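Local coordinates for protein DyP (PDB 3VXJ) that probably acts as a heme-dependent peroxidase of the dye-decolorizing family, oxidising dyes and phenols with hydrogen peroxide, at residues Ile332-Glu337 against Gly353-Glu358; Phe217-His222 against Gly425-Leu430; Gly267-Leu272 against Pro279-Asp284; Glu47-Ala52 against Pro431-Leu436; Thr199-Asp204 against Trp211-Ser216. One frame throughout, in Å; residues are numbered along the deposited sequence.

Interaction 1 of 5, residues Ile332-Glu337 against Gly353-Glu358; sequences IPYGPE and GLLFVE. With HEM (protoporphyrin IX containing Fe), chain B.
Ile332-Tyr334 and Gly353-Leu355 pair as antiparallel strands at one edge of the four-stranded sheet of the ferredoxin-like DyP fold, the sheet next to the heme. Ile332 and Leu355 form a hydrogen-bonded pair, and so do Tyr334 and Gly353. Pro333 and Leu354 lie between them as a non-hydrogen-bonded pair. Of the four backbone bonds, Leu355 N to Ile332 O is the shortest at 2.8 Å.

Leu354 links this ladder to the cofactor. Its CB meets the heme vinyl atom CBB at 3.8 Å. At CG the chain forks, with CG anti to the backbone N (chi1 -169°). CD1 turns back to the partner strand and touches Ile332 O at 3.6 Å. CD2 reaches pyrrole carbon C3B of the heme at 3.7 Å. Further along the strand, Phe356 brings CE1 to 3.4 Å from heme C1C. A water is the sixth ligand of the iron, across from the axial His308.

The other face of the sheet carries Ile332, Tyr334 and Leu355, and Phe26 of strand 23-31 packs on it. Ile332 and Leu355 lie side by side there. The Tyr334 ring folds over its pair partner, and its hydroxyl is held by Asp351 and His222. Gly353 has no side chain to obstruct the ring: Gly353 N sits over the ring centre, 3.5 Å above its plane.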
# COMPACT_ATOMS: atom_id res chain seq x y z
N ILE A 332 -4.55 1.36 5.09
CA ILE A 332 -5.80 1.36 5.85
C ILE A 332 -6.81 2.29 5.17
O ILE A 332 -6.45 3.39 4.73
CB ILE A 332 -5.57 1.74 7.34
CG1 ILE A 332 -6.82 1.45 8.17
CG2 ILE A 332 -5.11 3.20 7.49
CD1 ILE A 332 -6.63 1.55 9.67
N PRO A 333 -8.08 1.87 5.07
CA PRO A 333 -9.09 2.78 4.53
C PRO A 333 -9.33 3.97 5.45
O PRO A 333 -9.00 3.90 6.64
CB PRO A 333 -10.36 1.91 4.49
CG PRO A 333 -9.84 0.50 4.43
CD PRO A 333 -8.64 0.53 5.33
N TYR A 334 -9.92 5.04 4.92
CA TYR A 334 -10.39 6.13 5.76
C TYR A 334 -11.73 6.63 5.27
O TYR A 334 -12.08 6.46 4.10
CB TYR A 334 -9.38 7.29 5.84
CG TYR A 334 -9.38 8.22 4.65
CD1 TYR A 334 -10.25 9.32 4.61
CD2 TYR A 334 -8.51 8.02 3.58
CE1 TYR A 334 -10.27 10.18 3.50
CE2 TYR A 334 -8.52 8.89 2.47
CZ TYR A 334 -9.39 9.96 2.45
OH TYR A 334 -9.36 10.79 1.34
N GLY A 335 -12.46 7.27 6.18
CA GLY A 335 -13.69 7.95 5.83
C GLY A 335 -14.91 7.12 6.09
O GLY A 335 -14.81 5.93 6.37
N PRO A 336 -16.09 7.74 5.99
CA PRO A 336 -17.36 7.09 6.29
C PRO A 336 -17.77 6.10 5.22
O PRO A 336 -17.29 6.16 4.08
CB PRO A 336 -18.35 8.25 6.33
CG PRO A 336 -17.77 9.25 5.38
CD PRO A 336 -16.29 9.14 5.57
N GLU A 337 -18.68 5.20 5.58
CA GLU A 337 -19.32 4.32 4.62
C GLU A 337 -20.07 5.13 3.57
O GLU A 337 -20.47 6.28 3.82
CB GLU A 337 -20.25 3.34 5.34
CG GLU A 337 -19.48 2.35 6.20
CD GLU A 337 -18.59 1.45 5.38
OE1 GLU A 337 -19.13 0.50 4.77
OE2 GLU A 337 -17.36 1.70 5.32
N GLY A 353 -11.32 7.11 1.34
CA GLY A 353 -10.27 6.59 0.48
C GLY A 353 -9.34 5.62 1.18
O GLY A 353 -9.77 4.83 2.02
N LEU A 354 -8.07 5.70 0.82
CA LEU A 354 -7.06 4.77 1.31
C LEU A 354 -5.83 5.54 1.71
O LEU A 354 -5.33 6.37 0.96
CB LEU A 354 -6.70 3.73 0.22
CG LEU A 354 -5.85 2.52 0.66
CD1 LEU A 354 -6.62 1.61 1.63
CD2 LEU A 354 -5.36 1.72 -0.56
N LEU A 355 -5.37 5.27 2.92
CA LEU A 355 -4.05 5.70 3.36
C LEU A 355 -3.10 4.56 3.04
O LEU A 355 -3.03 3.57 3.78
CB LEU A 355 -4.07 6.06 4.85
CG LEU A 355 -5.14 7.09 5.22
CD1 LEU A 355 -5.12 7.43 6.70
CD2 LEU A 355 -5.01 8.37 4.40
N PHE A 356 -2.42 4.71 1.91
CA PHE A 356 -1.64 3.64 1.31
C PHE A 356 -0.19 3.69 1.81
O PHE A 356 0.43 4.77 1.85
CB PHE A 356 -1.73 3.77 -0.21
CG PHE A 356 -0.84 2.83 -0.96
CD1 PHE A 356 -1.32 1.59 -1.38
CD2 PHE A 356 0.45 3.20 -1.31
CE1 PHE A 356 -0.50 0.71 -2.09
CE2 PHE A 356 1.27 2.35 -2.04
CZ PHE A 356 0.80 1.10 -2.42
N VAL A 357 0.32 2.52 2.18
CA VAL A 357 1.65 2.38 2.77
C VAL A 357 2.32 1.18 2.13
O VAL A 357 1.79 0.07 2.20
CB VAL A 357 1.53 2.13 4.28
CG1 VAL A 357 2.89 1.82 4.89
CG2 VAL A 357 0.89 3.34 4.98
N GLU A 358 3.48 1.40 1.51
CA GLU A 358 4.23 0.31 0.90
C GLU A 358 5.70 0.43 1.25
O GLU A 358 6.28 1.51 1.10
CB GLU A 358 4.05 0.33 -0.62
CG GLU A 358 4.57 -0.91 -1.33
CD GLU A 358 4.08 -1.04 -2.77
OE1 GLU A 358 3.78 -0.02 -3.40
OE2 GLU A 358 3.99 -2.19 -3.26
CHA HEM B . -3.27 -5.82 -4.11
CHB HEM B . -6.61 -2.36 -3.65
CHC HEM B . -3.33 1.02 -4.74
CHD HEM B . 0.04 -2.41 -5.16
C1A HEM B . -4.46 -5.18 -3.92
C2A HEM B . -5.73 -5.83 -3.66
C3A HEM B . -6.66 -4.87 -3.54
C4A HEM B . -6.00 -3.59 -3.70
CMA HEM B . -8.16 -5.04 -3.26
CAA HEM B . -5.93 -7.36 -3.60
CBA HEM B . -5.72 -8.00 -2.23
CGA HEM B . -4.27 -8.08 -1.81
O1A HEM B . -3.49 -8.87 -2.37
O2A HEM B . -3.90 -7.35 -0.85
C1B HEM B . -6.02 -1.14 -3.89
C2B HEM B . -6.68 0.15 -3.85
C3B HEM B . -5.77 1.09 -4.14
C4B HEM B . -4.51 0.41 -4.37
CMB HEM B . -8.18 0.33 -3.53
CAB HEM B . -5.95 2.62 -4.21
CBB HEM B . -6.92 3.25 -3.55
C1C HEM B . -2.15 0.38 -4.99
C2C HEM B . -0.92 1.01 -5.44
C3C HEM B . 0.01 0.05 -5.58
C4C HEM B . -0.60 -1.20 -5.20
CMC HEM B . -0.77 2.52 -5.69
CAC HEM B . 1.49 0.19 -6.01
CBC HEM B . 1.87 1.06 -6.97
C1D HEM B . -0.53 -3.62 -4.85
C2D HEM B . 0.22 -4.85 -4.72
C3D HEM B . -0.80 -5.90 -4.41
C4D HEM B . -2.07 -5.21 -4.37
CMD HEM B . 1.73 -5.09 -4.87
CAD HEM B . -0.49 -7.38 -4.20
CBD HEM B . -0.37 -8.02 -5.58
CGD HEM B . -0.02 -9.48 -5.49
O1D HEM B . -0.74 -10.30 -6.13
O2D HEM B . 0.97 -9.83 -4.81
NA HEM B . -4.67 -3.83 -3.97
NB HEM B . -4.69 -0.95 -4.25
NC HEM B . -1.92 -0.98 -4.90
ND HEM B . -1.88 -3.86 -4.61
FE HEM B . -3.31 -2.40 -4.50
O HOH W 1 -2.92 -2.30 -2.55

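Interaction 2 of 5, residues Phe217-His222 against Gly425-Leu430; sequences FMAFRH and GEYFFL
Phe217 and Phe429 make an edge-to-face aromatic pair across two antiparallel strands. The edge of Phe429 points at the face of Phe217, and Phe429 CD1 sits over the centre of the Phe217 ring. The centroids are 5.1 Å apart and the planes meet at 56°. Phe217 CG stands anti to the carbonyl carbon (chi1 -69°), which brings the ring to its partner. Farther along the same face, Ala219 CB packs against Tyr427 CE1 at 4.1 Å.

On the opposite face Met218 and Phe428 run side by side. Met218 SD lies 4.0 Å from Phe428 CD2, an oblique Met-aromatic contact. The Phe428 ring also turns its edge to Phe220 CB, while Glu426 CG covers one of its faces. Four backbone bonds join Met218 with Phe428 and Phe220 with Glu426.

Strand 216-225 is inner and strand 420-430 outermost in the heme-side sheet of the ferredoxin-like DyP fold. Helix 367-375 packs through Phe367 on Ala219, Arg221 and Tyr427. On the other face, strand 119-125 of the other sheet meets Met218 and Phe428.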
# COMPACT_ATOMS: atom_id res chain seq x y z
N PHE A 217 12.26 1.81 3.32
CA PHE A 217 11.60 3.00 2.78
C PHE A 217 10.11 2.78 2.64
O PHE A 217 9.67 1.77 2.08
CB PHE A 217 12.17 3.39 1.41
CG PHE A 217 13.58 3.90 1.46
CD1 PHE A 217 13.85 5.23 1.81
CD2 PHE A 217 14.64 3.05 1.20
CE1 PHE A 217 15.16 5.70 1.87
CE2 PHE A 217 15.95 3.51 1.24
CZ PHE A 217 16.22 4.83 1.59
N MET A 218 9.35 3.75 3.15
CA MET A 218 7.91 3.80 2.94
C MET A 218 7.54 4.77 1.82
O MET A 218 8.00 5.92 1.79
CB MET A 218 7.22 4.25 4.23
CG MET A 218 5.69 4.26 4.09
SD MET A 218 4.81 5.40 5.17
CE MET A 218 4.99 4.57 6.74
N ALA A 219 6.70 4.29 0.91
CA ALA A 219 5.96 5.16 0.00
C ALA A 219 4.58 5.31 0.63
O ALA A 219 3.81 4.35 0.74
CB ALA A 219 5.87 4.54 -1.38
N PHE A 220 4.29 6.53 1.08
CA PHE A 220 2.98 6.89 1.58
C PHE A 220 2.20 7.61 0.48
O PHE A 220 2.74 8.49 -0.19
CB PHE A 220 3.09 7.80 2.81
CG PHE A 220 1.75 8.22 3.34
CD1 PHE A 220 1.03 7.36 4.14
CD2 PHE A 220 1.19 9.45 3.00
CE1 PHE A 220 -0.23 7.70 4.60
CE2 PHE A 220 -0.07 9.79 3.46
CZ PHE A 220 -0.78 8.93 4.26
N ARG A 221 0.94 7.22 0.29
CA ARG A 221 0.05 7.90 -0.65
C ARG A 221 -1.31 8.13 -0.01
O ARG A 221 -1.91 7.20 0.52
CB ARG A 221 -0.15 7.09 -1.92
CG ARG A 221 1.15 6.71 -2.65
CD ARG A 221 1.65 7.83 -3.55
NE ARG A 221 1.00 7.79 -4.86
CZ ARG A 221 0.90 8.83 -5.69
NH1 ARG A 221 1.35 10.04 -5.36
NH2 ARG A 221 0.31 8.66 -6.87
N HIS A 222 -1.78 9.38 -0.05
CA HIS A 222 -3.13 9.66 0.40
C HIS A 222 -4.04 9.63 -0.82
O HIS A 222 -3.97 10.52 -1.67
CB HIS A 222 -3.17 11.03 1.08
CG HIS A 222 -4.55 11.53 1.37
ND1 HIS A 222 -4.82 12.85 1.65
CD2 HIS A 222 -5.74 10.88 1.41
CE1 HIS A 222 -6.12 12.99 1.84
NE2 HIS A 222 -6.70 11.82 1.69
N GLY A 425 1.47 12.68 -0.78
CA GLY A 425 2.24 11.53 -0.37
C GLY A 425 3.66 11.95 -0.08
O GLY A 425 4.05 13.09 -0.35
N GLU A 426 4.44 11.02 0.46
CA GLU A 426 5.84 11.29 0.75
C GLU A 426 6.62 9.99 0.80
O GLU A 426 6.05 8.90 0.98
CB GLU A 426 5.98 12.10 2.05
CG GLU A 426 7.39 12.65 2.34
CD GLU A 426 7.95 13.43 1.16
OE1 GLU A 426 7.83 14.68 1.16
OE2 GLU A 426 8.50 12.79 0.24
N TYR A 427 7.93 10.12 0.62
CA TYR A 427 8.87 9.01 0.78
C TYR A 427 9.58 9.18 2.11
O TYR A 427 10.20 10.22 2.37
CB TYR A 427 9.88 9.03 -0.37
CG TYR A 427 9.33 8.81 -1.77
CD1 TYR A 427 8.37 7.83 -2.02
CD2 TYR A 427 9.80 9.57 -2.84
CE1 TYR A 427 7.87 7.62 -3.31
CE2 TYR A 427 9.32 9.36 -4.13
CZ TYR A 427 8.36 8.39 -4.35
OH TYR A 427 7.87 8.18 -5.62
N PHE A 428 9.47 8.15 2.96
CA PHE A 428 10.05 8.15 4.30
C PHE A 428 11.06 7.02 4.45
O PHE A 428 10.96 5.99 3.79
CB PHE A 428 8.98 7.97 5.39
CG PHE A 428 7.96 9.07 5.42
CD1 PHE A 428 8.27 10.30 6.00
CD2 PHE A 428 6.70 8.87 4.88
CE1 PHE A 428 7.33 11.33 6.02
CE2 PHE A 428 5.75 9.89 4.91
CZ PHE A 428 6.06 11.11 5.48
N PHE A 429 12.01 7.21 5.35
CA PHE A 429 12.86 6.11 5.79
C PHE A 429 12.57 5.78 7.24
O PHE A 429 12.60 6.67 8.10
CB PHE A 429 14.35 6.46 5.61
CG PHE A 429 15.27 5.36 6.04
CD1 PHE A 429 15.36 4.18 5.31
CD2 PHE A 429 15.99 5.46 7.23
CE1 PHE A 429 16.20 3.15 5.71
CE2 PHE A 429 16.84 4.43 7.64
CZ PHE A 429 16.93 3.27 6.89
N LEU A 430 12.28 4.51 7.51
CA LEU A 430 12.08 4.02 8.87
C LEU A 430 13.34 3.30 9.32
O LEU A 430 13.61 2.20 8.86
CB LEU A 430 10.88 3.07 8.95
CG LEU A 430 9.49 3.69 9.00
CD1 LEU A 430 9.10 4.33 7.67
CD2 LEU A 430 8.48 2.64 9.40

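Interaction 3 of 5, residues Gly267-Leu272 against Pro279-Asp284; sequences GAPIDL and PALGAD
Leu281 and Gly282 of the short helix 279-282 pack on the loop Gly267-Leu272 in the C-terminal, heme-binding part of the DyP fold. Pro279 starts the helix, and its carbonyl O accepts from Ala283 N.

Two residues on, Leu281 points at the loop. Its CG is anti to the backbone N (chi1 170°), which carries CD2 in among three loop side chains. CD2 is 3.9 Å from Leu272 CB and 4.0 Å from Pro269 CD, and Ala268 CB lies slightly farther off. The proline ring and the leucine chain cross at about a right angle. These contacts are all apolar.

Gly282 follows at the closest backbone approach, where its CA and that of Ala268 are only 3.8 Å apart. Gly282, with no side chain, lets the two backbones come this near. Ala283 then leaves the helical conformation. Asp284 N bonds back to Leu281 O, and Asp284 OD2 makes a salt bridge with Arg287.

The loop side lies close to the cofactor pocket. Gly267 O accepts a hydrogen bond from Arg263, a heme-binding residue, and Pro269 also touches Phe291 of the dimethoxyphenol pocket. At the tightest point of the contact, Gly282 CA is 3.4 Å from Ala268 N.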
# COMPACT_ATOMS: atom_id res chain seq x y z
N GLY A 267 -12.05 -11.68 -1.96
CA GLY A 267 -10.64 -12.06 -2.00
C GLY A 267 -10.35 -13.23 -2.92
O GLY A 267 -9.19 -13.53 -3.18
N ALA A 268 -11.38 -13.90 -3.43
CA ALA A 268 -11.12 -15.04 -4.31
C ALA A 268 -10.43 -14.54 -5.58
O ALA A 268 -10.95 -13.65 -6.26
CB ALA A 268 -12.41 -15.77 -4.64
N PRO A 269 -9.25 -15.08 -5.92
CA PRO A 269 -8.58 -14.60 -7.13
C PRO A 269 -9.29 -15.13 -8.38
O PRO A 269 -9.64 -16.31 -8.44
CB PRO A 269 -7.17 -15.18 -7.00
CG PRO A 269 -7.34 -16.41 -6.17
CD PRO A 269 -8.47 -16.13 -5.23
N ILE A 270 -9.50 -14.27 -9.37
CA ILE A 270 -10.22 -14.69 -10.56
C ILE A 270 -9.46 -15.74 -11.39
O ILE A 270 -10.08 -16.54 -12.09
CB ILE A 270 -10.70 -13.49 -11.44
CG1 ILE A 270 -9.53 -12.78 -12.15
CG2 ILE A 270 -11.58 -12.51 -10.60
CD1 ILE A 270 -9.98 -11.57 -12.99
N ASP A 271 -8.14 -15.81 -11.24
CA ASP A 271 -7.38 -16.85 -11.93
C ASP A 271 -7.84 -18.25 -11.46
O ASP A 271 -7.84 -19.19 -12.25
CB ASP A 271 -5.88 -16.67 -11.72
CG ASP A 271 -5.05 -17.49 -12.67
OD1 ASP A 271 -5.52 -17.77 -13.80
OD2 ASP A 271 -3.91 -17.83 -12.29
N LEU A 272 -8.24 -18.36 -10.19
CA LEU A 272 -8.79 -19.62 -9.66
C LEU A 272 -10.31 -19.73 -9.75
O LEU A 272 -10.85 -20.84 -9.85
CB LEU A 272 -8.36 -19.83 -8.20
CG LEU A 272 -6.85 -19.91 -7.94
CD1 LEU A 272 -6.59 -20.11 -6.45
CD2 LEU A 272 -6.22 -21.03 -8.76
N PRO A 279 -16.53 -17.42 -2.06
CA PRO A 279 -16.17 -16.75 -0.82
C PRO A 279 -15.36 -17.63 0.14
O PRO A 279 -14.52 -17.11 0.87
CB PRO A 279 -17.53 -16.38 -0.21
CG PRO A 279 -18.46 -16.32 -1.37
CD PRO A 279 -17.98 -17.38 -2.32
N ALA A 280 -15.58 -18.95 0.10
CA ALA A 280 -14.78 -19.89 0.90
C ALA A 280 -13.31 -19.81 0.52
O ALA A 280 -12.43 -19.80 1.40
CB ALA A 280 -15.31 -21.33 0.75
N LEU A 281 -13.04 -19.73 -0.78
CA LEU A 281 -11.68 -19.54 -1.27
C LEU A 281 -11.08 -18.18 -0.88
O LEU A 281 -9.93 -18.11 -0.45
CB LEU A 281 -11.64 -19.73 -2.79
CG LEU A 281 -10.34 -19.35 -3.51
CD1 LEU A 281 -9.16 -20.19 -3.02
CD2 LEU A 281 -10.55 -19.52 -5.00
N GLY A 282 -11.86 -17.11 -1.02
CA GLY A 282 -11.41 -15.77 -0.63
C GLY A 282 -10.93 -15.68 0.80
O GLY A 282 -9.95 -14.98 1.10
N ALA A 283 -11.61 -16.41 1.68
CA ALA A 283 -11.29 -16.43 3.11
C ALA A 283 -10.31 -17.55 3.47
O ALA A 283 -10.18 -17.91 4.64
CB ALA A 283 -12.58 -16.57 3.92
N ASP A 284 -9.62 -18.10 2.48
CA ASP A 284 -8.71 -19.23 2.71
C ASP A 284 -7.27 -18.84 2.39
O ASP A 284 -6.87 -18.93 1.24
CB ASP A 284 -9.12 -20.44 1.87
CG ASP A 284 -8.27 -21.68 2.15
OD1 ASP A 284 -7.31 -21.58 2.94
OD2 ASP A 284 -8.56 -22.73 1.56

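Interaction 4 of 5, residues Glu47-Ala52 against Pro431-Leu436; sequences ERITSA and PSISAL
Ile433 and Ile49 slide past each other in opposite directions where the C-terminal helix 433-440 packs on the N-terminal ferredoxin-like domain. Ile433 CG1 meets Ile49 CG2 at 3.9 Å. Its CD1 reaches further and touches Ser51 CB at 3.6 Å. Leu436, one helical turn on, adds CD1 to the same methyl, Ile49 CG2, at 4.2 Å. All of this first shell is apolar.

The torsions explain the reach. Ile433 has CG1 anti to its carbonyl carbon (chi1 -65°) and an extended chi2, so CD1 projects toward Ser51. In Ile49, CG2 is the branch offered to the helix.

Outside this shell, a serine N-cap begins a helix on each side. Ser51 caps helix 52-55 with its hydroxyl, which accepts from Ile54 N. Ile49, just after helix 34-48, leans on Val67 and Leu69 of strand 65-71, while Thr50 points away from the contact and bonds through OG1 to Val67 N.

The start of helix 433-440 is also held by Asn10, whose OD1 accepts from Ser434 N. Ser432 is its N-cap: Ser432 OG accepts from Ala435 N at 3.0 Å, with an angle of 152° at the hydrogen.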
# COMPACT_ATOMS: atom_id res chain seq x y z
N GLU A 47 10.01 3.41 25.11
CA GLU A 47 8.66 3.36 25.69
C GLU A 47 7.56 2.98 24.70
O GLU A 47 6.60 2.30 25.06
CB GLU A 47 8.31 4.70 26.35
CG GLU A 47 9.24 5.12 27.49
CD GLU A 47 9.49 4.02 28.51
OE1 GLU A 47 8.51 3.46 29.07
OE2 GLU A 47 10.68 3.71 28.77
N ARG A 48 7.71 3.44 23.45
CA ARG A 48 6.59 3.46 22.51
C ARG A 48 6.80 2.79 21.16
O ARG A 48 5.83 2.39 20.51
CB ARG A 48 6.14 4.91 22.28
CG ARG A 48 5.62 5.62 23.53
CD ARG A 48 4.22 5.16 23.91
NE ARG A 48 3.69 5.95 25.02
CZ ARG A 48 3.38 5.46 26.22
NH1 ARG A 48 3.52 4.17 26.48
NH2 ARG A 48 2.91 6.28 27.15
N ILE A 49 8.05 2.70 20.70
CA ILE A 49 8.28 2.20 19.34
C ILE A 49 8.19 0.68 19.31
O ILE A 49 8.96 -0.01 19.99
CB ILE A 49 9.59 2.73 18.72
CG1 ILE A 49 9.55 4.27 18.57
CG2 ILE A 49 9.87 2.04 17.37
CD1 ILE A 49 8.56 4.82 17.52
N THR A 50 7.26 0.17 18.51
CA THR A 50 6.87 -1.23 18.51
C THR A 50 7.62 -2.06 17.48
O THR A 50 7.56 -1.77 16.27
CB THR A 50 5.36 -1.34 18.27
OG1 THR A 50 4.67 -0.39 19.10
CG2 THR A 50 4.87 -2.73 18.59
N SER A 51 8.32 -3.08 17.96
CA SER A 51 9.10 -3.98 17.11
C SER A 51 8.26 -5.09 16.48
O SER A 51 7.14 -5.38 16.92
CB SER A 51 10.22 -4.63 17.92
OG SER A 51 9.69 -5.56 18.85
N ALA A 52 8.82 -5.72 15.45
CA ALA A 52 8.25 -6.92 14.86
C ALA A 52 8.04 -8.01 15.92
O ALA A 52 7.02 -8.72 15.90
CB ALA A 52 9.14 -7.42 13.73
N PRO A 431 14.10 3.91 10.25
CA PRO A 431 15.32 3.26 10.70
C PRO A 431 15.03 2.07 11.62
O PRO A 431 13.89 1.87 12.08
CB PRO A 431 16.03 4.36 11.50
CG PRO A 431 15.40 5.66 11.04
CD PRO A 431 13.98 5.28 10.77
N SER A 432 16.05 1.27 11.89
CA SER A 432 15.96 0.29 12.97
C SER A 432 15.73 1.00 14.30
O SER A 432 15.97 2.22 14.45
CB SER A 432 17.23 -0.56 13.04
OG SER A 432 18.31 0.21 13.54
N ILE A 433 15.29 0.24 15.29
CA ILE A 433 14.99 0.82 16.59
C ILE A 433 16.28 1.34 17.24
O ILE A 433 16.29 2.45 17.79
CB ILE A 433 14.20 -0.18 17.47
CG1 ILE A 433 12.82 -0.44 16.82
CG2 ILE A 433 14.04 0.34 18.91
CD1 ILE A 433 11.97 -1.47 17.53
N SER A 434 17.36 0.57 17.16
CA SER A 434 18.64 1.01 17.69
C SER A 434 19.14 2.26 16.95
O SER A 434 19.66 3.18 17.57
CB SER A 434 19.68 -0.12 17.66
OG SER A 434 19.92 -0.57 16.34
N ALA A 435 18.96 2.31 15.63
CA ALA A 435 19.41 3.48 14.87
C ALA A 435 18.68 4.76 15.27
O ALA A 435 19.25 5.84 15.22
CB ALA A 435 19.31 3.24 13.38
N LEU A 436 17.41 4.63 15.67
CA LEU A 436 16.66 5.79 16.14
C LEU A 436 17.38 6.53 17.25
O LEU A 436 17.45 7.76 17.24
CB LEU A 436 15.26 5.38 16.59
CG LEU A 436 14.25 5.07 15.50
CD1 LEU A 436 12.97 4.55 16.13
CD2 LEU A 436 13.95 6.28 14.62

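Interaction 5 of 5, residues Thr199-Asp204 against Trp211-Ser216; sequences TGRDGD and WALDGS
Thr199 bonds to Ala212, Asp214 and Gly215 through both backbone and side chain. Thr199 N donates to Gly215 O, and Thr199 O accepts from Asp214 N, each at 2.9 Å. Its OG1 sits between the backbone N and the carbonyl carbon (chi1 47°) and donates to Ala212 O at 2.7 Å. That carbonyl also accepts from Gly215 N, which arrives from the opposite face of its plane.

Gly200 O is 3.6 Å from Leu213 CD1. Arg201 then bends at chi2 and grips Asp214 side-on. NE bonds OD1 and NH2 bonds OD2, each at 2.8 Å, and the NE bond is almost straight at 178°. The guanidinium and carboxylate planes are 26° apart. The two bonds fix the rotation of the guanidinium, and Leu213 CD1 lies over one of its faces, toward the rim. Asp204 folds back and accepts from Gly200 N.

Two type II beta turns, Arg201-Asp204 and Ala212-Gly215, are joined by a bidentate salt bridge in the loop leading into strand 216-225.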
# COMPACT_ATOMS: atom_id res chain seq x y z
N THR A 199 16.70 -2.49 4.26
CA THR A 199 17.95 -1.92 3.77
C THR A 199 19.15 -2.57 4.44
O THR A 199 19.14 -2.84 5.65
CB THR A 199 17.97 -0.37 3.90
OG1 THR A 199 17.53 0.02 5.21
CG2 THR A 199 17.03 0.26 2.87
N GLY A 200 20.18 -2.85 3.65
CA GLY A 200 21.42 -3.42 4.17
C GLY A 200 21.46 -4.93 4.29
O GLY A 200 22.52 -5.50 4.58
N ARG A 201 20.32 -5.59 4.05
CA ARG A 201 20.24 -7.06 4.14
C ARG A 201 20.44 -7.70 2.78
O ARG A 201 20.40 -7.02 1.75
CB ARG A 201 18.90 -7.48 4.77
CG ARG A 201 18.79 -7.15 6.26
CD ARG A 201 19.65 -8.10 7.09
NE ARG A 201 19.62 -7.72 8.50
CZ ARG A 201 20.42 -8.23 9.43
NH1 ARG A 201 21.34 -9.14 9.10
NH2 ARG A 201 20.32 -7.82 10.68
N ASP A 202 20.69 -9.02 2.76
CA ASP A 202 20.96 -9.73 1.50
C ASP A 202 19.81 -9.52 0.52
O ASP A 202 18.64 -9.70 0.88
CB ASP A 202 21.18 -11.22 1.76
CG ASP A 202 21.69 -11.97 0.54
OD1 ASP A 202 22.58 -11.45 -0.17
OD2 ASP A 202 21.21 -13.09 0.30
N GLY A 203 20.14 -9.15 -0.71
CA GLY A 203 19.14 -8.85 -1.72
C GLY A 203 19.02 -7.36 -2.02
O GLY A 203 18.58 -6.98 -3.09
N ASP A 204 19.42 -6.53 -1.06
CA ASP A 204 19.48 -5.09 -1.29
C ASP A 204 20.74 -4.79 -2.10
O ASP A 204 21.81 -5.33 -1.80
CB ASP A 204 19.50 -4.36 0.05
CG ASP A 204 19.45 -2.85 -0.10
OD1 ASP A 204 19.22 -2.32 -1.21
OD2 ASP A 204 19.66 -2.18 0.93
N TRP A 211 24.44 2.36 9.53
CA TRP A 211 23.34 2.63 10.46
C TRP A 211 21.95 2.41 9.86
O TRP A 211 20.97 2.32 10.60
CB TRP A 211 23.46 4.03 11.07
CG TRP A 211 23.43 5.20 10.12
CD1 TRP A 211 24.50 5.92 9.69
CD2 TRP A 211 22.27 5.82 9.54
NE1 TRP A 211 24.09 6.94 8.86
CE2 TRP A 211 22.72 6.90 8.75
CE3 TRP A 211 20.89 5.56 9.61
CZ2 TRP A 211 21.85 7.72 8.03
CZ3 TRP A 211 20.03 6.38 8.90
CH2 TRP A 211 20.51 7.45 8.12
N ALA A 212 21.89 2.31 8.53
CA ALA A 212 20.62 2.07 7.84
C ALA A 212 20.20 0.60 7.82
O ALA A 212 19.11 0.27 7.33
CB ALA A 212 20.68 2.63 6.42
N LEU A 213 21.03 -0.29 8.36
CA LEU A 213 20.68 -1.71 8.43
C LEU A 213 19.33 -1.90 9.12
O LEU A 213 19.07 -1.32 10.18
CB LEU A 213 21.76 -2.50 9.17
CG LEU A 213 21.55 -4.02 9.30
CD1 LEU A 213 21.61 -4.70 7.94
CD2 LEU A 213 22.59 -4.61 10.24
N ASP A 214 18.48 -2.71 8.50
CA ASP A 214 17.18 -3.13 9.06
C ASP A 214 16.15 -2.02 9.12
O ASP A 214 15.15 -2.13 9.86
CB ASP A 214 17.36 -3.84 10.41
CG ASP A 214 17.95 -5.22 10.27
OD1 ASP A 214 17.72 -5.87 9.23
OD2 ASP A 214 18.64 -5.65 11.22
N GLY A 215 16.39 -0.97 8.34
CA GLY A 215 15.37 0.03 8.06
C GLY A 215 14.62 -0.34 6.79
O GLY A 215 14.86 -1.39 6.19
N SER A 216 13.70 0.52 6.38
CA SER A 216 13.00 0.34 5.11
C SER A 216 12.46 1.68 4.63
O SER A 216 12.24 2.60 5.44
CB SER A 216 11.84 -0.66 5.26
OG SER A 216 11.25 -0.97 4.00

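Overall arrangement
From the N terminus, Glu47-Ala52 comes first, but its partner lies near the C terminus. Interaction 4 therefore closes the longest loop and encloses all the others, tying the N-terminal domain to the last helix. Interaction 2 forms the next loop within, joining strand 216-225 to strand 420-430. Interaction 5 closes a short loop before interaction 2 opens. Interactions 3 and 1 follow in series inside the loop of interaction 2. No loops cross. Interactions 1 and 2 share a sheet and meet through Glu358 O and Ala219 N. Interaction 5 touches both 2 and 4. Interaction 3 stands apart, its centre about 22 Å from that of interaction 1.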